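Local coordinates for uncharacterized protein TP-0789 domain-containing protein (Desulfovibrio piger ATCC 29098, PDB 4Z48) that is of unknown function but belongs to the LolA-like family, whose namesake LolA carries lipoproteins across the periplasm, and so may bind a lipid-like ligand, at residues 14-22 and 170-178; 188-197 and 207-216. All blocks are in the same frame, centred on the assembly; numbering follows the deposited sequence.

Contact 1: 14-22 and 170-178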
# COMPACT_ATOMS: atom_id res chain seq x y z
N ASP A 14 18.34 7.76 -4.37
CA ASP A 14 19.07 6.54 -4.71
C ASP A 14 18.59 5.35 -3.85
O ASP A 14 18.40 4.24 -4.38
CB ASP A 14 20.58 6.77 -4.61
CG ASP A 14 21.09 7.63 -5.76
OD1 ASP A 14 20.32 7.84 -6.73
OD2 ASP A 14 22.23 8.10 -5.70
N LEU A 15 18.32 5.59 -2.55
CA LEU A 15 17.76 4.58 -1.65
C LEU A 15 16.36 4.17 -2.10
O LEU A 15 16.09 2.97 -2.20
CB LEU A 15 17.72 5.08 -0.19
CG LEU A 15 17.09 4.13 0.82
CD1 LEU A 15 17.89 2.84 0.96
CD2 LEU A 15 16.92 4.80 2.15
N ALA A 16 15.48 5.16 -2.38
CA ALA A 16 14.12 4.91 -2.86
C ALA A 16 14.14 4.00 -4.11
O ALA A 16 13.31 3.11 -4.20
CB ALA A 16 13.42 6.23 -3.16
N VAL A 17 15.12 4.19 -5.01
CA VAL A 17 15.31 3.40 -6.24
C VAL A 17 15.66 1.94 -5.87
O VAL A 17 15.05 1.03 -6.43
CB VAL A 17 16.38 4.04 -7.18
CG1 VAL A 17 16.84 3.07 -8.28
CG2 VAL A 17 15.88 5.34 -7.80
N ARG A 18 16.62 1.74 -4.96
CA ARG A 18 17.04 0.41 -4.46
C ARG A 18 15.85 -0.32 -3.84
O ARG A 18 15.66 -1.52 -4.08
CB ARG A 18 18.18 0.52 -3.44
CG ARG A 18 19.53 0.91 -4.04
CD ARG A 18 20.68 0.43 -3.18
NE ARG A 18 20.82 1.18 -1.93
CZ ARG A 18 21.07 0.62 -0.74
NH1 ARG A 18 21.21 -0.69 -0.62
NH2 ARG A 18 21.18 1.39 0.34
N MSE A 19 15.03 0.40 -3.05
CA MSE A 19 13.83 -0.14 -2.42
C MSE A 19 12.84 -0.64 -3.47
O MSE A 19 12.17 -1.65 -3.24
CB MSE A 19 13.15 0.95 -1.56
CG MSE A 19 13.96 1.34 -0.34
SE MSE A 19 13.10 2.83 0.59
CE MSE A 19 11.42 2.00 1.22
N ASP A 20 12.71 0.09 -4.58
CA ASP A 20 11.79 -0.23 -5.67
C ASP A 20 12.29 -1.49 -6.45
O ASP A 20 11.49 -2.13 -7.12
CB ASP A 20 11.63 1.00 -6.60
CG ASP A 20 10.57 0.89 -7.69
OD1 ASP A 20 9.49 0.32 -7.41
OD2 ASP A 20 10.84 1.35 -8.83
N GLN A 21 13.57 -1.85 -6.30
CA GLN A 21 14.14 -3.04 -6.96
C GLN A 21 13.90 -4.35 -6.18
O GLN A 21 14.15 -5.42 -6.74
CB GLN A 21 15.63 -2.86 -7.24
CG GLN A 21 15.89 -2.09 -8.55
CD GLN A 21 17.15 -1.25 -8.53
OE1 GLN A 21 18.09 -1.47 -7.75
NE2 GLN A 21 17.20 -0.27 -9.43
N VAL A 22 13.40 -4.28 -4.92
CA VAL A 22 13.16 -5.48 -4.08
C VAL A 22 12.14 -6.44 -4.76
O VAL A 22 12.40 -7.64 -4.87
CB VAL A 22 12.72 -5.11 -2.64
CG1 VAL A 22 12.31 -6.35 -1.83
CG2 VAL A 22 13.84 -4.34 -1.92
N VAL A 170 13.66 2.47 7.20
CA VAL A 170 13.88 1.39 6.23
C VAL A 170 15.00 0.44 6.69
O VAL A 170 16.11 0.88 6.94
CB VAL A 170 14.20 2.00 4.83
CG1 VAL A 170 14.44 0.91 3.78
CG2 VAL A 170 13.09 2.96 4.37
N ARG A 171 14.70 -0.87 6.76
CA ARG A 171 15.69 -1.88 7.17
C ARG A 171 16.85 -1.88 6.22
O ARG A 171 16.63 -1.94 5.00
CB ARG A 171 15.08 -3.27 7.22
CG ARG A 171 13.95 -3.42 8.20
CD ARG A 171 13.24 -4.71 7.92
NE ARG A 171 12.45 -5.20 9.05
CZ ARG A 171 12.90 -6.03 9.98
NH1 ARG A 171 14.16 -6.46 9.95
NH2 ARG A 171 12.11 -6.42 10.97
N LYS A 172 18.08 -1.74 6.75
CA LYS A 172 19.28 -1.70 5.92
C LYS A 172 19.51 -3.02 5.17
O LYS A 172 19.97 -3.00 4.03
CB LYS A 172 20.52 -1.35 6.77
CG LYS A 172 20.48 0.08 7.31
CD LYS A 172 21.83 0.79 7.18
CE LYS A 172 22.90 0.31 8.13
NZ LYS A 172 24.21 0.92 7.76
N ASP A 173 19.16 -4.14 5.78
CA ASP A 173 19.41 -5.46 5.21
C ASP A 173 18.42 -5.86 4.10
O ASP A 173 18.87 -6.39 3.08
CB ASP A 173 19.44 -6.56 6.30
CG ASP A 173 18.35 -6.55 7.36
OD1 ASP A 173 17.57 -5.57 7.42
OD2 ASP A 173 18.31 -7.51 8.17
N THR A 174 17.12 -5.68 4.31
CA THR A 174 16.13 -6.12 3.33
C THR A 174 15.58 -4.96 2.45
O THR A 174 14.95 -5.22 1.43
CB THR A 174 14.99 -6.84 4.05
OG1 THR A 174 14.27 -5.88 4.84
CG2 THR A 174 15.49 -8.01 4.90
N LEU A 175 15.75 -3.70 2.89
CA LEU A 175 15.25 -2.50 2.18
C LEU A 175 13.71 -2.41 2.27
O LEU A 175 13.08 -1.66 1.53
CB LEU A 175 15.77 -2.41 0.71
CG LEU A 175 17.31 -2.34 0.64
CD1 LEU A 175 17.83 -2.37 -0.81
CD2 LEU A 175 17.84 -1.11 1.38
N LEU A 176 13.13 -3.15 3.24
CA LEU A 176 11.70 -3.07 3.53
C LEU A 176 11.49 -2.04 4.61
O LEU A 176 12.32 -1.94 5.50
CB LEU A 176 11.14 -4.43 3.99
CG LEU A 176 11.03 -5.53 2.93
CD1 LEU A 176 10.39 -6.78 3.53
CD2 LEU A 176 10.23 -5.05 1.70
N ARG A 177 10.34 -1.35 4.60
CA ARG A 177 10.00 -0.42 5.68
C ARG A 177 9.78 -1.22 6.97
O ARG A 177 9.22 -2.32 6.90
CB ARG A 177 8.70 0.33 5.35
CG ARG A 177 8.80 1.25 4.14
CD ARG A 177 7.42 1.70 3.62
NE ARG A 177 7.65 2.73 2.57
CZ ARG A 177 7.90 2.47 1.29
NH1 ARG A 177 7.92 1.21 0.85
NH2 ARG A 177 8.12 3.45 0.43
N LEU A 178 10.20 -0.66 8.11
CA LEU A 178 9.93 -1.19 9.43
C LEU A 178 8.82 -0.36 10.08
O LEU A 178 7.94 -0.90 10.73
CB LEU A 178 11.22 -1.19 10.28
CG LEU A 178 11.13 -1.60 11.75
CD1 LEU A 178 10.86 -3.07 11.90
CD2 LEU A 178 12.41 -1.27 12.47
O HOH W 1 21.85 -1.25 2.28
O HOH W 2 11.08 -1.97 -0.32
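Met-19, a selenomethionine on helix 8-20, makes the tight half of this contact. Its SE and CE run tip to tip into Val-170, with CE 3.7 Å from CG2 of that valine. The bend at chi3 (66°) turns the methyl over the guanidinium of Arg-177, where CE sits 3.5 Å above the centre of the plane. That guanidinium also makes a salt bridge to Asp-128 and a hydrogen bond to Gln-168. Leu-175, in the turn joining strands 163-171 and 177-184, wedges in next: its CD2 meets Leu-15 CD1 at 4.0 Å and its CB meets Val-22 CG2 at 3.8 Å. Beside this packed core a water donates to both Met-19 O and Leu-175 O, 2.7 Å from the latter. In this LolA-like fold the N-terminal helix thus packs on a beta-hairpin turn, closed by Leu-175 N to Arg-171 O and Arg-171 N to Leu-176 O. No direct hydrogen bond crosses between the segments, and the looser, exposed side is bridged by another water. There Arg-18 lays its NH1 3.8 Å from Leu-175 CD1 and donates a hydrogen bond to the water, which in turn donates to Lys-172 O, while its NH2 bonds Tyr-149.

Contact 2: 188-197 and 207-216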
# COMPACT_ATOMS: atom_id res chain seq x y z
N ARG A 188 0.11 17.72 10.77
CA ARG A 188 -0.23 16.89 11.94
C ARG A 188 -0.01 15.43 11.62
O ARG A 188 -0.32 14.98 10.51
CB ARG A 188 -1.71 17.09 12.39
CG ARG A 188 -2.05 18.51 12.81
CD ARG A 188 -3.54 18.66 13.03
NE ARG A 188 -4.29 18.32 11.82
CZ ARG A 188 -5.47 18.82 11.50
NH1 ARG A 188 -6.05 19.72 12.30
NH2 ARG A 188 -6.07 18.46 10.38
N LEU A 189 0.46 14.67 12.62
CA LEU A 189 0.63 13.22 12.50
C LEU A 189 -0.73 12.55 12.31
O LEU A 189 -1.56 12.57 13.23
CB LEU A 189 1.34 12.66 13.74
CG LEU A 189 1.64 11.16 13.72
CD1 LEU A 189 2.69 10.82 12.66
CD2 LEU A 189 2.13 10.71 15.07
N VAL A 190 -1.00 12.03 11.10
CA VAL A 190 -2.32 11.46 10.77
C VAL A 190 -2.31 9.91 10.84
O VAL A 190 -3.34 9.29 11.18
CB VAL A 190 -2.88 11.99 9.40
CG1 VAL A 190 -2.04 11.56 8.21
CG2 VAL A 190 -4.34 11.57 9.19
N LYS A 191 -1.16 9.28 10.53
CA LYS A 191 -1.09 7.82 10.57
C LYS A 191 0.26 7.35 11.01
O LYS A 191 1.30 7.93 10.63
CB LYS A 191 -1.43 7.16 9.21
CG LYS A 191 -2.68 7.54 8.56
CD LYS A 191 -3.06 6.52 7.53
CE LYS A 191 -4.29 7.03 6.90
NZ LYS A 191 -4.77 6.14 5.84
N LYS A 192 0.26 6.26 11.79
CA LYS A 192 1.48 5.55 12.22
C LYS A 192 1.40 4.13 11.65
O LYS A 192 0.42 3.44 11.90
CB LYS A 192 1.66 5.54 13.76
CG LYS A 192 1.89 6.89 14.42
CD LYS A 192 2.53 6.70 15.79
CE LYS A 192 1.74 7.30 16.94
NZ LYS A 192 2.52 7.34 18.22
N LEU A 193 2.39 3.73 10.85
CA LEU A 193 2.44 2.40 10.24
C LEU A 193 3.56 1.60 10.85
O LEU A 193 4.65 2.13 11.08
CB LEU A 193 2.61 2.48 8.73
CG LEU A 193 1.47 3.06 7.89
CD1 LEU A 193 1.36 4.58 8.06
CD2 LEU A 193 1.71 2.77 6.41
N PHE A 194 3.28 0.32 11.13
CA PHE A 194 4.22 -0.65 11.67
C PHE A 194 4.20 -1.84 10.76
O PHE A 194 3.17 -2.48 10.61
CB PHE A 194 3.87 -1.05 13.11
CG PHE A 194 3.79 0.10 14.09
CD1 PHE A 194 2.61 0.82 14.26
CD2 PHE A 194 4.91 0.49 14.82
CE1 PHE A 194 2.54 1.87 15.16
CE2 PHE A 194 4.84 1.55 15.73
CZ PHE A 194 3.65 2.24 15.89
N PHE A 195 5.33 -2.12 10.14
CA PHE A 195 5.51 -3.25 9.24
C PHE A 195 6.13 -4.31 10.17
O PHE A 195 7.35 -4.45 10.25
CB PHE A 195 6.35 -2.78 8.02
CG PHE A 195 5.79 -1.59 7.25
CD1 PHE A 195 6.01 -0.28 7.68
CD2 PHE A 195 5.11 -1.78 6.05
CE1 PHE A 195 5.50 0.83 6.97
CE2 PHE A 195 4.61 -0.67 5.32
CZ PHE A 195 4.79 0.62 5.81
N SER A 196 5.28 -4.93 10.98
CA SER A 196 5.60 -5.79 12.12
C SER A 196 6.11 -7.20 11.78
O SER A 196 6.53 -7.94 12.69
CB SER A 196 4.40 -5.89 13.06
OG SER A 196 3.21 -6.26 12.37
N ARG A 197 6.08 -7.59 10.50
CA ARG A 197 6.57 -8.90 10.08
C ARG A 197 7.02 -8.87 8.62
O ARG A 197 6.31 -8.38 7.76
CB ARG A 197 5.54 -10.02 10.29
CG ARG A 197 6.13 -11.43 10.05
CD ARG A 197 5.13 -12.56 10.30
NE ARG A 197 3.88 -12.41 9.52
CZ ARG A 197 2.72 -12.95 9.86
NH1 ARG A 197 2.59 -13.58 11.02
NH2 ARG A 197 1.65 -12.80 9.08
N VAL A 207 6.61 -7.74 3.24
CA VAL A 207 5.90 -7.38 4.48
C VAL A 207 4.70 -8.29 4.52
O VAL A 207 3.98 -8.37 3.51
CB VAL A 207 5.52 -5.86 4.56
CG1 VAL A 207 4.50 -5.60 5.67
CG2 VAL A 207 6.78 -4.98 4.76
N THR A 208 4.46 -8.99 5.65
CA THR A 208 3.32 -9.91 5.74
C THR A 208 2.48 -9.64 6.95
O THR A 208 1.54 -10.37 7.23
CB THR A 208 3.78 -11.40 5.72
OG1 THR A 208 4.55 -11.69 6.88
CG2 THR A 208 4.51 -11.79 4.46
N GLN A 209 2.77 -8.55 7.68
CA GLN A 209 1.93 -8.15 8.79
C GLN A 209 2.12 -6.65 8.98
O GLN A 209 3.23 -6.13 8.84
CB GLN A 209 2.23 -8.95 10.06
CG GLN A 209 1.24 -8.65 11.19
CD GLN A 209 1.72 -9.24 12.49
OE1 GLN A 209 2.63 -8.71 13.14
NE2 GLN A 209 1.09 -10.32 12.92
N MSE A 210 1.02 -5.95 9.23
CA MSE A 210 1.02 -4.51 9.41
C MSE A 210 0.06 -4.06 10.49
O MSE A 210 -1.04 -4.60 10.61
CB MSE A 210 0.59 -3.86 8.11
CG MSE A 210 1.67 -3.62 7.11
SE MSE A 210 0.82 -2.39 5.88
CE MSE A 210 1.32 -0.76 6.76
N ARG A 211 0.45 -3.03 11.24
CA ARG A 211 -0.45 -2.35 12.16
C ARG A 211 -0.52 -0.88 11.67
O ARG A 211 0.52 -0.26 11.41
CB ARG A 211 0.01 -2.50 13.63
CG ARG A 211 -0.90 -1.76 14.61
CD ARG A 211 -0.29 -1.84 15.98
NE ARG A 211 -1.02 -1.01 16.93
CZ ARG A 211 -1.83 -1.47 17.87
NH1 ARG A 211 -2.04 -2.78 18.00
NH2 ARG A 211 -2.44 -0.63 18.69
N VAL A 212 -1.75 -0.36 11.42
CA VAL A 212 -1.92 1.01 10.95
C VAL A 212 -2.79 1.72 11.96
O VAL A 212 -3.91 1.28 12.22
CB VAL A 212 -2.52 1.06 9.52
CG1 VAL A 212 -2.66 2.51 9.03
CG2 VAL A 212 -1.69 0.23 8.53
N GLU A 213 -2.28 2.80 12.56
CA GLU A 213 -2.94 3.55 13.60
C GLU A 213 -3.30 4.96 13.13
O GLU A 213 -2.52 5.61 12.45
CB GLU A 213 -2.03 3.67 14.85
CG GLU A 213 -1.61 2.37 15.53
CD GLU A 213 -0.57 2.53 16.63
OE1 GLU A 213 -0.14 3.68 16.90
OE2 GLU A 213 -0.21 1.51 17.27
N ARG A 214 -4.50 5.39 13.46
CA ARG A 214 -4.94 6.77 13.21
C ARG A 214 -5.15 7.35 14.59
O ARG A 214 -6.18 7.09 15.21
CB ARG A 214 -6.20 6.84 12.31
CG ARG A 214 -5.82 6.63 10.83
CD ARG A 214 -6.96 6.94 9.90
NE ARG A 214 -8.15 6.16 10.25
CZ ARG A 214 -9.38 6.40 9.81
NH1 ARG A 214 -9.63 7.46 9.05
NH2 ARG A 214 -10.38 5.60 10.16
N PRO A 215 -4.11 8.03 15.14
CA PRO A 215 -4.22 8.57 16.51
C PRO A 215 -5.40 9.56 16.68
O PRO A 215 -6.00 9.60 17.76
CB PRO A 215 -2.87 9.26 16.75
CG PRO A 215 -2.29 9.51 15.36
CD PRO A 215 -2.78 8.34 14.54
N ARG A 216 -5.74 10.31 15.63
CA ARG A 216 -6.83 11.31 15.70
C ARG A 216 -8.22 10.64 15.65
O ARG A 216 -9.20 11.27 16.07
CB ARG A 216 -6.67 12.35 14.57
CG ARG A 216 -5.31 13.10 14.65
CD ARG A 216 -5.02 14.08 13.51
NE ARG A 216 -6.16 14.91 13.11
CZ ARG A 216 -6.55 16.03 13.70
NH1 ARG A 216 -5.89 16.49 14.76
NH2 ARG A 216 -7.61 16.69 13.26
O HOH W 3 -5.24 10.18 12.87
O HOH W 4 4.57 -10.20 14.28
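Strands 189-197 and 207-214 run antiparallel at 151°, with paired backbone bonds at Lys-192/Glu-213 and Phe-194/Arg-211, then a beta bulge that shifts the register by one before Arg-197 pairs with Gln-209. On the face of Leu-193, Met-210 is the hub: its CE lies 3.6 Å from Leu-193 CD2 and over a face of the Phe-195 ring in a CH-pi contact, 4.0 Å from the centroid and 27° off the normal; SE beside the ring makes this a Met-aromatic contact too. On the other face Arg-211 NE donates to the anti lone pair of Glu-213 OE2 at 2.7 Å, part of a salt bridge, and the carboxylate approaches Phe-194 at CE1, its plane turned 54° from that of the ring. Near the bulge, Ser-196 OG donates to a lone pair of Gln-209 OE1 at 2.6 Å. Arg-197 reaches Thr-208 side-on, NE to OG1 at 2.8 Å and NH2 to the backbone O; OG1 is also hydrogen-bonded to Glu-199. At the far end the guanidiniums of Arg-188 and Arg-216 stack with centres 3.7 Å apart; Asp-184 pairs with Arg-188, probably easing repulsion. The hairpin lies between strands 177-184 and 219-230: Leu-193 touches Tyr-182, and Met-210 packs on Trp-225.

Overall arrangement
The two contacts follow one another along the chain, their centres about 18 Å apart, and they meet where strand 177-184 leaves the turn of contact 1 and runs beside strand 189-201 of contact 2. Leu-178 O lies 2.9 Å from Phe-195 N, a probable backbone hydrogen bond between the neighbouring strands, and Arg-177 O packs 3.1 Å from Phe-195 CB. Beside it, Leu-176 CD1 comes within 3.9 Å of Val-207 N, on strand 204-214. Contact 1 sets helix 8-20 against the turn between strands 163-171 and 177-184, and contact 2 joins the next two strands of the same antiparallel array. LolA relatives hold lipid in a hydrophobic cavity between curved sheet and helices; whether this protein does likewise is unknown.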